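Local coordinates for putative secreted protein (Streptomyces coelicolor A3, PDB 2QF9), which is of unknown function but folds as a helical bundle of the DUF305 family, in the ferritin clan, at residues A[20-25]-A[93-98]; A[60-63]-A[67-70]; A[111-116]-A[166-171]. All coordinates share one frame; numbering follows the deposited sequence. Where two conformers were deposited one is given.

Contact 1: residues A[20-25]-A[93-98]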
ATOM      1  N   HIS A  20      -3.734   2.569  10.055  1.00  8.91           N
ATOM      2  CA  HIS A  20      -3.069   2.853   8.779  1.00  9.49           C
ATOM      3  C   HIS A  20      -4.064   2.786   7.609  1.00  9.21           C
ATOM      4  O   HIS A  20      -4.074   3.665   6.726  1.00  8.53           O
ATOM      5  CB  HIS A  20      -1.927   1.856   8.553  1.00  9.10           C
ATOM      6  CG  HIS A  20      -0.624   2.276   9.164  1.00 10.56           C
ATOM      7  ND1 HIS A  20      -0.538   3.087  10.284  1.00 11.30           N
ATOM      8  CD2 HIS A  20       0.649   1.991   8.806  1.00 10.33           C
ATOM      9  CE1 HIS A  20       0.736   3.305  10.562  1.00 12.50           C
ATOM     10  NE2 HIS A  20       1.475   2.640   9.693  1.00 10.70           N
ATOM     11  N   GLN A  21      -4.899   1.750   7.608  1.00  9.89           N
ATOM     12  CA  GLN A  21      -5.915   1.585   6.571  1.00 10.40           C
ATOM     13  C   GLN A  21      -6.754   2.862   6.379  1.00 10.42           C
ATOM     14  O   GLN A  21      -7.034   3.272   5.241  1.00 10.05           O
ATOM     15  CB  GLN A  21      -6.839   0.419   6.929  1.00 11.71           C
ATOM     16  CG  GLN A  21      -7.888   0.132   5.879  1.00 16.12           C
ATOM     17  CD  GLN A  21      -8.722  -1.083   6.243  1.00 22.15           C
ATOM     18  OE1 GLN A  21      -9.429  -1.095   7.263  1.00 24.78           O
ATOM     19  NE2 GLN A  21      -8.646  -2.122   5.404  1.00 24.93           N
ATOM     20  N   GLN A  22      -7.170   3.472   7.490  1.00  9.34           N
ATOM     21  CA  GLN A  22      -7.959   4.696   7.377  1.00  9.22           C
ATOM     22  C   GLN A  22      -7.158   5.875   6.803  1.00  9.13           C
ATOM     23  O   GLN A  22      -7.702   6.669   6.023  1.00  9.31           O
ATOM     24  CB  GLN A  22      -8.599   5.060   8.709  1.00  9.32           C
ATOM     25  CG  GLN A  22      -9.708   6.107   8.500  1.00 10.79           C
ATOM     26  CD  GLN A  22     -10.272   6.648   9.784  1.00 12.21           C
ATOM     27  OE1 GLN A  22      -9.559   7.236  10.599  1.00 12.51           O
ATOM     28  NE2 GLN A  22     -11.573   6.454   9.970  1.00 12.24           N
ATOM     29  N   ALA A  23      -5.884   5.998   7.186  1.00  9.31           N
ATOM     30  CA  ALA A  23      -5.036   7.065   6.623  1.00  9.17           C
ATOM     31  C   ALA A  23      -4.934   6.913   5.099  1.00  9.76           C
ATOM     32  O   ALA A  23      -5.039   7.894   4.341  1.00  8.22           O
ATOM     33  CB  ALA A  23      -3.661   7.047   7.221  1.00 10.73           C
ATOM     34  N   VAL A  24      -4.684   5.686   4.654  1.00  9.12           N
ATOM     35  CA  VAL A  24      -4.634   5.392   3.225  1.00  9.80           C
ATOM     36  C   VAL A  24      -5.944   5.832   2.531  1.00  9.83           C
ATOM     37  O   VAL A  24      -5.911   6.530   1.512  1.00  8.98           O
ATOM     38  CB  VAL A  24      -4.309   3.884   2.973  1.00 10.11           C
ATOM     39  CG1 VAL A  24      -4.367   3.572   1.467  1.00 11.32           C
ATOM     40  CG2 VAL A  24      -2.926   3.542   3.589  1.00  9.37           C
ATOM     41  N   GLU A  25      -7.085   5.430   3.088  1.00  9.61           N
ATOM     42  CA  GLU A  25      -8.402   5.797   2.554  1.00 11.33           C
ATOM     43  C   GLU A  25      -8.583   7.325   2.500  1.00 11.20           C
ATOM     44  O   GLU A  25      -9.031   7.866   1.478  1.00 10.19           O
ATOM     45  CB  GLU A  25      -9.513   5.126   3.385  1.00 10.80           C
ATOM     46  CG  GLU A  25     -10.939   5.535   3.025  1.00 15.59           C
ATOM     47  CD  GLU A  25     -11.392   5.118   1.611  1.00 19.34           C
ATOM     48  OE1 GLU A  25     -10.588   4.541   0.838  1.00 19.96           O
ATOM     49  OE2 GLU A  25     -12.574   5.391   1.281  1.00 22.70           O
ATOM     50  N   PRO A  93      -7.379   6.025  19.357  1.00 16.98           N
ATOM     51  CA  PRO A  93      -6.879   7.402  19.344  1.00 16.44           C
ATOM     52  C   PRO A  93      -6.680   7.960  17.910  1.00 15.59           C
ATOM     53  O   PRO A  93      -6.030   7.318  17.085  1.00 14.61           O
ATOM     54  CB  PRO A  93      -5.527   7.288  20.081  1.00 16.69           C
ATOM     55  CG  PRO A  93      -5.703   6.125  21.009  1.00 17.39           C
ATOM     56  CD  PRO A  93      -6.628   5.169  20.310  1.00 17.82           C
ATOM     57  N   GLY A  94      -7.256   9.130  17.633  1.00 14.35           N
ATOM     58  CA  GLY A  94      -7.048   9.825  16.358  1.00 14.20           C
ATOM     59  C   GLY A  94      -7.834   9.317  15.161  1.00 14.11           C
ATOM     60  O   GLY A  94      -7.794   9.942  14.089  1.00 13.10           O
HETATM   61  N   MSE A  95      -8.555   8.198  15.331  1.00 14.02           N
HETATM   62  CA  MSE A  95      -9.400   7.666  14.248  1.00 14.04           C
HETATM   63  C   MSE A  95     -10.474   8.674  13.868  1.00 13.90           C
HETATM   64  O   MSE A  95     -11.103   9.293  14.743  1.00 14.72           O
HETATM   65  CB  MSE A  95     -10.093   6.347  14.624  1.00 14.43           C
HETATM   66  CG  MSE A  95      -9.193   5.164  14.737  1.00 17.01           C
HETATM   67 SE   MSE A  95      -8.558   4.644  12.972  1.00 21.53          SE
HETATM   68  CE  MSE A  95     -10.102   3.912  12.128  1.00 18.70           C
ATOM     69  N   ALA A  96     -10.678   8.855  12.569  1.00 12.89           N
ATOM     70  CA  ALA A  96     -11.770   9.719  12.087  1.00 12.84           C
ATOM     71  C   ALA A  96     -13.108   8.984  12.179  1.00 12.84           C
ATOM     72  O   ALA A  96     -13.182   7.765  12.020  1.00 12.89           O
ATOM     73  CB  ALA A  96     -11.505  10.193  10.638  1.00 12.05           C
ATOM     74  N   THR A  97     -14.175   9.726  12.469  1.00 12.78           N
ATOM     75  CA  THR A  97     -15.503   9.105  12.491  1.00 12.01           C
ATOM     76  C   THR A  97     -16.026   8.898  11.060  1.00 12.57           C
ATOM     77  O   THR A  97     -15.571   9.546  10.102  1.00 12.69           O
ATOM     78  CB  THR A  97     -16.508  10.000  13.228  1.00 12.53           C
ATOM     79  OG1 THR A  97     -16.770  11.158  12.412  1.00 11.31           O
ATOM     80  CG2 THR A  97     -15.947  10.401  14.592  1.00 12.44           C
ATOM     81  N   ASP A  98     -17.015   8.011  10.919  1.00 12.71           N
ATOM     82  CA  ASP A  98     -17.668   7.826   9.629  1.00 12.70           C
ATOM     83  C   ASP A  98     -18.183   9.141   9.061  1.00 12.55           C
ATOM     84  O   ASP A  98     -18.091   9.369   7.854  1.00 12.10           O
ATOM     85  CB  ASP A  98     -18.810   6.810   9.741  1.00 13.60           C
ATOM     86  CG  ASP A  98     -18.310   5.393  10.009  1.00 15.15           C
ATOM     87  OD1 ASP A  98     -17.170   5.063   9.608  1.00 19.16           O
ATOM     88  OD2 ASP A  98     -19.053   4.618  10.639  1.00 18.59           O
TER

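Contact 2: residues A[60-63]-A[67-70]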
ATOM      1  N   TRP A  60       3.638  -9.933   9.323  1.00  9.83           N
ATOM      2  CA  TRP A  60       4.140 -10.498  10.590  1.00 10.91           C
ATOM      3  C   TRP A  60       3.078 -11.374  11.235  1.00 11.35           C
ATOM      4  O   TRP A  60       3.351 -12.511  11.638  1.00 11.45           O
ATOM      5  CB  TRP A  60       4.659  -9.410  11.547  1.00 10.86           C
ATOM      6  CG  TRP A  60       5.859  -8.653  11.006  1.00 11.73           C
ATOM      7  CD1 TRP A  60       6.774  -9.102  10.082  1.00 10.51           C
ATOM      8  CD2 TRP A  60       6.260  -7.324  11.350  1.00 11.42           C
ATOM      9  NE1 TRP A  60       7.728  -8.127   9.835  1.00 10.28           N
ATOM     10  CE2 TRP A  60       7.432  -7.027  10.598  1.00 11.68           C
ATOM     11  CE3 TRP A  60       5.751  -6.354  12.228  1.00 11.49           C
ATOM     12  CZ2 TRP A  60       8.101  -5.797  10.696  1.00 11.64           C
ATOM     13  CZ3 TRP A  60       6.420  -5.116  12.319  1.00 11.52           C
ATOM     14  CH2 TRP A  60       7.581  -4.856  11.555  1.00 11.07           C
ATOM     15  N   LEU A  61       1.856 -10.857  11.309  1.00 11.37           N
ATOM     16  CA  LEU A  61       0.756 -11.619  11.904  1.00 12.22           C
ATOM     17  C   LEU A  61       0.579 -12.949  11.159  1.00 12.60           C
ATOM     18  O   LEU A  61       0.398 -13.997  11.777  1.00 13.70           O
ATOM     19  CB  LEU A  61      -0.532 -10.788  11.909  1.00 11.75           C
ATOM     20  CG  LEU A  61      -0.564  -9.612  12.896  1.00 12.89           C
ATOM     21  CD1 LEU A  61      -1.757  -8.711  12.602  1.00 12.55           C
ATOM     22  CD2 LEU A  61      -0.629 -10.109  14.361  1.00 12.28           C
ATOM     23  N   ASP A  62       0.675 -12.899   9.830  0.70 12.50           N
ATOM     24  CA  ASP A  62       0.548 -14.091   9.013  0.70 13.09           C
ATOM     25  C   ASP A  62       1.666 -15.087   9.306  0.70 13.29           C
ATOM     26  O   ASP A  62       1.390 -16.259   9.583  0.70 13.54           O
ATOM     27  CB  ASP A  62       0.509 -13.715   7.534  0.70 12.96           C
ATOM     28  CG  ASP A  62      -0.856 -13.214   7.098  0.70 14.81           C
ATOM     29  OD1 ASP A  62      -1.829 -13.310   7.899  0.70 17.31           O
ATOM     30  OD2 ASP A  62      -0.962 -12.723   5.951  0.70 15.20           O
ATOM     31  N   LEU A  63       2.912 -14.607   9.277  1.00 13.34           N
ATOM     32  CA  LEU A  63       4.088 -15.436   9.549  1.00 14.41           C
ATOM     33  C   LEU A  63       4.002 -16.077  10.955  1.00 14.45           C
ATOM     34  O   LEU A  63       4.396 -17.248  11.157  1.00 15.53           O
ATOM     35  CB  LEU A  63       5.353 -14.590   9.434  1.00 14.00           C
ATOM     36  CG  LEU A  63       6.726 -15.270   9.514  1.00 15.59           C
ATOM     37  CD1 LEU A  63       6.994 -16.125   8.298  1.00 17.87           C
ATOM     38  CD2 LEU A  63       7.811 -14.224   9.624  1.00 16.27           C
ATOM     39  N   PRO A  67      -4.399 -14.447  14.180  1.00 20.33           N
ATOM     40  CA  PRO A  67      -5.516 -13.797  13.488  1.00 21.38           C
ATOM     41  C   PRO A  67      -5.290 -12.292  13.292  1.00 22.20           C
ATOM     42  O   PRO A  67      -4.710 -11.636  14.150  1.00 21.02           O
ATOM     43  CB  PRO A  67      -6.689 -14.028  14.452  1.00 21.89           C
ATOM     44  CG  PRO A  67      -6.334 -15.294  15.157  1.00 21.83           C
ATOM     45  CD  PRO A  67      -4.858 -15.180  15.379  1.00 20.78           C
ATOM     46  N   LYS A  68      -5.752 -11.760  12.163  1.00 23.43           N
ATOM     47  CA  LYS A  68      -5.628 -10.333  11.909  1.00 25.84           C
ATOM     48  C   LYS A  68      -6.692  -9.541  12.678  1.00 25.70           C
ATOM     49  O   LYS A  68      -6.553  -8.337  12.878  1.00 25.79           O
ATOM     50  CB  LYS A  68      -5.652 -10.045  10.400  1.00 26.04           C
ATOM     51  CG  LYS A  68      -4.337 -10.408   9.696  1.00 27.90           C
ATOM     52  CD  LYS A  68      -4.464 -10.369   8.170  1.00 28.83           C
ATOM     53  CE  LYS A  68      -4.456 -11.766   7.542  1.00 31.67           C
ATOM     54  NZ  LYS A  68      -3.792 -11.773   6.183  1.00 33.23           N
ATOM     55  N   VAL A  69      -7.735 -10.236  13.131  1.00 26.64           N
ATOM     56  CA  VAL A  69      -8.819  -9.636  13.922  1.00 27.87           C
ATOM     57  C   VAL A  69      -8.921 -10.331  15.288  1.00 28.76           C
ATOM     58  O   VAL A  69      -8.928 -11.559  15.358  1.00 29.32           O
ATOM     59  CB  VAL A  69     -10.182  -9.732  13.167  1.00 27.78           C
ATOM     60  CG1 VAL A  69     -11.269  -8.878  13.847  1.00 28.10           C
ATOM     61  CG2 VAL A  69     -10.016  -9.325  11.696  1.00 28.43           C
ATOM     62  N   SER A  70      -9.001  -9.540  16.360  1.00 30.05           N
ATOM     63  CA  SER A  70      -9.140 -10.058  17.726  1.00 31.16           C
ATOM     64  C   SER A  70     -10.522  -9.775  18.301  1.00 31.63           C
ATOM     65  O   SER A  70     -11.181  -8.803  17.920  1.00 31.78           O
ATOM     66  CB  SER A  70      -8.077  -9.449  18.649  1.00 31.37           C
ATOM     67  OG  SER A  70      -8.190  -9.922  19.992  1.00 31.69           O
TER

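Contact 3: residues A[111-116]-A[166-171]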
ATOM      1  N   GLN A 111     -10.957  23.802   0.736  1.00 12.91           N
ATOM      2  CA  GLN A 111     -11.730  23.321   1.881  1.00 14.35           C
ATOM      3  C   GLN A 111     -11.439  21.835   2.153  1.00 12.96           C
ATOM      4  O   GLN A 111     -11.288  21.429   3.312  1.00 12.98           O
ATOM      5  CB  GLN A 111     -13.228  23.541   1.679  1.00 13.98           C
ATOM      6  CG  GLN A 111     -13.693  24.980   1.790  1.00 17.42           C
ATOM      7  CD  GLN A 111     -15.213  25.087   1.834  1.00 18.67           C
ATOM      8  OE1 GLN A 111     -15.926  24.083   1.738  1.00 22.04           O
ATOM      9  NE2 GLN A 111     -15.718  26.312   1.990  1.00 25.04           N
ATOM     10  N   ALA A 112     -11.348  21.040   1.083  1.00 12.08           N
ATOM     11  CA  ALA A 112     -10.955  19.624   1.218  1.00 11.51           C
ATOM     12  C   ALA A 112      -9.523  19.482   1.739  1.00 11.29           C
ATOM     13  O   ALA A 112      -9.247  18.622   2.592  1.00 11.31           O
ATOM     14  CB  ALA A 112     -11.134  18.883  -0.116  1.00 12.03           C
ATOM     15  N   GLU A 113      -8.612  20.310   1.230  1.00 10.33           N
ATOM     16  CA  GLU A 113      -7.220  20.291   1.702  1.00  9.76           C
ATOM     17  C   GLU A 113      -7.158  20.550   3.212  1.00 10.48           C
ATOM     18  O   GLU A 113      -6.532  19.793   3.972  1.00  9.85           O
ATOM     19  CB  GLU A 113      -6.392  21.358   0.969  1.00 10.80           C
ATOM     20  CG  GLU A 113      -6.222  21.087  -0.519  1.00 10.59           C
ATOM     21  CD  GLU A 113      -5.920  22.361  -1.297  1.00 11.94           C
ATOM     22  OE1 GLU A 113      -5.131  23.170  -0.786  1.00 13.72           O
ATOM     23  OE2 GLU A 113      -6.475  22.533  -2.399  1.00 11.76           O
ATOM     24  N   VAL A 114      -7.832  21.615   3.647  1.00 10.21           N
ATOM     25  CA  VAL A 114      -7.815  21.991   5.065  1.00 10.06           C
ATOM     26  C   VAL A 114      -8.395  20.868   5.917  1.00  9.77           C
ATOM     27  O   VAL A 114      -7.823  20.483   6.944  1.00  9.32           O
ATOM     28  CB  VAL A 114      -8.590  23.317   5.262  1.00 10.22           C
ATOM     29  CG1 VAL A 114      -8.928  23.566   6.741  1.00 11.20           C
ATOM     30  CG2 VAL A 114      -7.750  24.483   4.674  1.00 10.38           C
ATOM     31  N   TYR A 115      -9.525  20.339   5.487  1.00 10.38           N
ATOM     32  CA  TYR A 115     -10.223  19.321   6.286  1.00 10.35           C
ATOM     33  C   TYR A 115      -9.381  18.051   6.394  1.00 10.15           C
ATOM     34  O   TYR A 115      -9.276  17.471   7.468  1.00  9.95           O
ATOM     35  CB  TYR A 115     -11.601  19.022   5.711  1.00 11.42           C
ATOM     36  CG  TYR A 115     -12.509  18.354   6.733  1.00 11.94           C
ATOM     37  CD1 TYR A 115     -12.906  19.047   7.884  1.00 15.63           C
ATOM     38  CD2 TYR A 115     -12.969  17.058   6.553  1.00 12.74           C
ATOM     39  CE1 TYR A 115     -13.737  18.449   8.832  1.00 17.21           C
ATOM     40  CE2 TYR A 115     -13.791  16.449   7.490  1.00 13.84           C
ATOM     41  CZ  TYR A 115     -14.177  17.149   8.628  1.00 16.66           C
ATOM     42  OH  TYR A 115     -14.992  16.569   9.583  1.00 17.39           O
ATOM     43  N   TYR A 116      -8.742  17.669   5.289  1.00  9.78           N
ATOM     44  CA  TYR A 116      -7.808  16.534   5.257  1.00  9.44           C
ATOM     45  C   TYR A 116      -6.641  16.762   6.220  1.00  9.67           C
ATOM     46  O   TYR A 116      -6.288  15.882   7.010  1.00 10.09           O
ATOM     47  CB  TYR A 116      -7.284  16.357   3.828  1.00  9.59           C
ATOM     48  CG  TYR A 116      -6.169  15.359   3.707  1.00  8.28           C
ATOM     49  CD1 TYR A 116      -6.427  13.975   3.741  1.00 10.12           C
ATOM     50  CD2 TYR A 116      -4.830  15.790   3.583  1.00  9.68           C
ATOM     51  CE1 TYR A 116      -5.394  13.049   3.627  1.00 10.25           C
ATOM     52  CE2 TYR A 116      -3.789  14.875   3.476  1.00  8.54           C
ATOM     53  CZ  TYR A 116      -4.067  13.506   3.506  1.00  9.67           C
ATOM     54  OH  TYR A 116      -3.052  12.602   3.382  1.00  9.93           O
ATOM     55  N   ALA A 166      -1.644  26.736   7.990  1.00 11.08           N
ATOM     56  CA  ALA A 166      -1.485  28.203   8.088  1.00 11.90           C
ATOM     57  C   ALA A 166      -1.467  28.864   6.694  1.00 12.78           C
ATOM     58  O   ALA A 166      -2.135  29.887   6.449  1.00 12.83           O
ATOM     59  CB  ALA A 166      -0.249  28.545   8.858  1.00 11.78           C
ATOM     60  N   GLU A 167      -0.730  28.256   5.774  1.00 12.74           N
ATOM     61  CA  GLU A 167      -0.630  28.789   4.410  1.00 13.94           C
ATOM     62  C   GLU A 167      -1.974  28.786   3.676  1.00 13.71           C
ATOM     63  O   GLU A 167      -2.184  29.575   2.740  1.00 13.84           O
ATOM     64  CB  GLU A 167       0.469  28.053   3.628  1.00 14.59           C
ATOM     65  CG  GLU A 167       1.857  28.539   4.070  1.00 15.86           C
ATOM     66  CD  GLU A 167       3.033  27.710   3.566  1.00 17.40           C
ATOM     67  OE1 GLU A 167       2.852  26.668   2.898  1.00 20.89           O
ATOM     68  OE2 GLU A 167       4.173  28.136   3.853  1.00 24.56           O
ATOM     69  N   ARG A 168      -2.889  27.923   4.131  1.00 12.84           N
ATOM     70  CA  ARG A 168      -4.243  27.842   3.589  1.00 13.33           C
ATOM     71  C   ARG A 168      -5.269  28.621   4.442  1.00 13.97           C
ATOM     72  O   ARG A 168      -6.469  28.481   4.258  1.00 14.81           O
ATOM     73  CB  ARG A 168      -4.654  26.374   3.372  1.00 12.13           C
ATOM     74  CG  ARG A 168      -4.030  25.770   2.113  1.00 12.48           C
ATOM     75  CD  ARG A 168      -3.834  24.237   2.184  1.00 12.97           C
ATOM     76  NE  ARG A 168      -3.020  23.791   1.052  1.00 12.91           N
ATOM     77  CZ  ARG A 168      -1.698  23.944   0.939  1.00 13.60           C
ATOM     78  NH1 ARG A 168      -0.982  24.542   1.883  1.00 13.21           N
ATOM     79  NH2 ARG A 168      -1.080  23.528  -0.163  1.00 14.12           N
ATOM     80  N   GLY A 169      -4.778  29.453   5.364  1.00 14.14           N
ATOM     81  CA  GLY A 169      -5.641  30.326   6.154  1.00 14.48           C
ATOM     82  C   GLY A 169      -6.427  29.591   7.227  1.00 14.11           C
ATOM     83  O   GLY A 169      -7.517  30.016   7.617  1.00 14.62           O
ATOM     84  N   ALA A 170      -5.872  28.483   7.704  1.00 13.59           N
ATOM     85  CA  ALA A 170      -6.540  27.648   8.694  1.00 13.53           C
ATOM     86  C   ALA A 170      -5.561  27.157   9.765  1.00 13.58           C
ATOM     87  O   ALA A 170      -4.364  27.504   9.752  1.00 12.87           O
ATOM     88  CB  ALA A 170      -7.258  26.464   7.987  1.00 13.84           C
ATOM     89  N   LYS A 171      -6.072  26.344  10.692  1.00 13.98           N
ATOM     90  CA  LYS A 171      -5.270  25.741  11.752  1.00 15.07           C
ATOM     91  C   LYS A 171      -5.822  24.355  12.105  1.00 16.10           C
ATOM     92  O   LYS A 171      -6.816  23.898  11.512  1.00 16.23           O
ATOM     93  CB  LYS A 171      -5.255  26.642  12.994  1.00 14.78           C
ATOM     94  CG  LYS A 171      -6.640  26.863  13.588  1.00 14.99           C
ATOM     95  CD  LYS A 171      -6.636  27.869  14.735  1.00 17.07           C
ATOM     96  CE  LYS A 171      -5.859  27.348  15.952  1.00 19.91           C
ATOM     97  NZ  LYS A 171      -5.868  28.374  17.066  1.00 22.45           N
TER

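Contact 1: residues A[20-25]-A[93-98]
Gln-22 meets Ala-96 through both ends of its carboxamide, reading the backbone of a single loop residue as a matched donor and acceptor. OE1 of Gln-22 accepts a hydrogen bond from N of Ala-96 at 2.8 Å, with an N-H...O angle of 159°. In return, NE2 of Gln-22 donates to Ala-96 O at 2.9 Å, and this oxygen lies close to the plane of the glutamine amide, whereas NE2 stands 33° off the plane of the backbone carbonyl it approaches. Two bonds in opposite directions fix the rotation of the carboxamide and are consistent with the modelled choice of oxygen and nitrogen. The side chain reaches the loop backbone because CG lies anti to the backbone N (chi1 -165°) and the chain stays extended beyond it. The closest CA pair is that of Gln-22 and Met-95, 7.6 Å apart.

Met-95, a selenomethionine, lies across this outstretched chain. Bent at chi2 and chi3, it folds back so that its CE sits 3.6 Å from CD of Gln-22, while SE comes to 3.7 Å from OE1 of Gln-22. CB of Ala-96 lies beside the same oxygen, 3.5 Å from OE1 of Gln-22. Met-101 of helix 98-106 packs against both Gln-22 and Ala-96, and His-123 of helix 109-137 also touches Gln-22. The gripped residue lies just before the N-cap, Thr-97. A glutamine carboxamide bonded to both N and O of one residue thus holds the connection before helix 98-106 against helix 8-31 of an all-helical bundle.

Contact 2: residues A[60-63]-A[67-70]
The ammonium group of Lys-68 sits before the carboxylate of Asp-62, forming a salt bridge between the last turn of helix 37-63 and the loop that follows. NZ of Lys-68 lies 3.0 Å from OD2 of Asp-62, which it meets through the syn lone pair. The distance from NZ of Lys-68 to OD1 of Asp-62 is likewise 3.0 Å, but the hydrogen bond there is weak. CE of Lys-68 also comes close, 3.1 Å from Asp-62 OD1, so the end of the chain lies alongside one oxygen while the nitrogen serves both. Asp-62 has two conformers, and the pairing, described for one of them, is probably only part-time.

The lysine reaches the carboxylate by bending late: chi3 is -108° and chi4 -147°, both removed from staggered values. One residue before the aspartate, Leu-61 points toward the loop, and its CD1 approaches CG of Lys-68 at 4.2 Å. Its other methyl, CD2, is 4.4 Å from the carbonyl O of Pro-67, a loose contact. The backbones are closest at Leu-61 and Lys-68, whose CA atoms are 6.5 Å apart.

Farther out, Arg-14 of helix 8-31 donates from NE to the carbonyl O of Pro-67, and together with Ala-13 it packs on Leu-61. Asp-62 also packs on Met-56 of the second subunit, placing this residue beside the dimer contact. With Lys-68 exposed and Asp-62 partly so, solvent probably screens the attraction; the chemistry implies a surface salt bridge, probably intermittent, with one hydrogen bond to OD2 and a weak one to OD1, next to a thin apolar contact.

Contact 3: residues A[111-116]-A[166-171]
Val-114 and Ala-170 mark the closest backbone approach, their CA atoms 6.8 Å apart, where helix 109-137 faces the chain leaving helix 141-167 through a Schellman motif with Gly-169, at positive phi, as the C-prime residue. Both branches of Val-114 meet the methyl of Ala-170: CG1 lies 3.6 Å and CG2 3.9 Å from CB of Ala-170, and CG2 also reaches CB of Arg-168, at 3.9 Å. With CG1 anti to the backbone N (chi1 165°), both branches face the turn, and the valine and arginine chains run past each other in opposite senses.

One residue earlier, Glu-113 forms a salt bridge with the same arginine. NE of Arg-168 donates to OE1 of Glu-113 at 2.9 Å with an N-H...O angle of 148°. The oxygen lies at the edge of the guanidinium, close to its plane, and is met nearly end-on to its C-O bond. The carboxylate and guanidinium planes are 71° apart, so this is a single bond through NE and not a paired, coplanar bridge. The aliphatic part of Arg-168 contributes too, its CD 3.4 Å from Glu-113 OE1.

Both charged ends have further partners. OE2 of Glu-113 is hydrogen-bonded to Thr-34 OG1, and NH2 of Arg-168 makes salt bridges with Asp-36 and Glu-38; the positive guanidinium would probably help keep these three carboxylates ionised. Val-39 of helix 37-63 touches both Glu-113 and Arg-168, so the contact joins the early part of helix 109-137 and the turn after helix 141-167 to the connection between helices 8-31 and 37-63 and to the start of helix 37-63.

From the N terminus, helix 8-31 carries the first half of contact 1 and helix 37-63 runs on to contact 2, which closes a short loop at that helix's end. Contact 1 closes only at 93-98, joining helix 8-31 to the connection before helix 98-106, so contact 2 is nested within its span. Contact 3 follows in series and ties helix 109-137 to the turn after helix 141-167. Contacts 2 and 3 lie on opposite sides of the chain's centre, their own centres 37 Å apart, with contact 1 nearer the middle. Contacts 1 and 2 both touch the second subunit, whereas no other chain of the assembly touches contact 3.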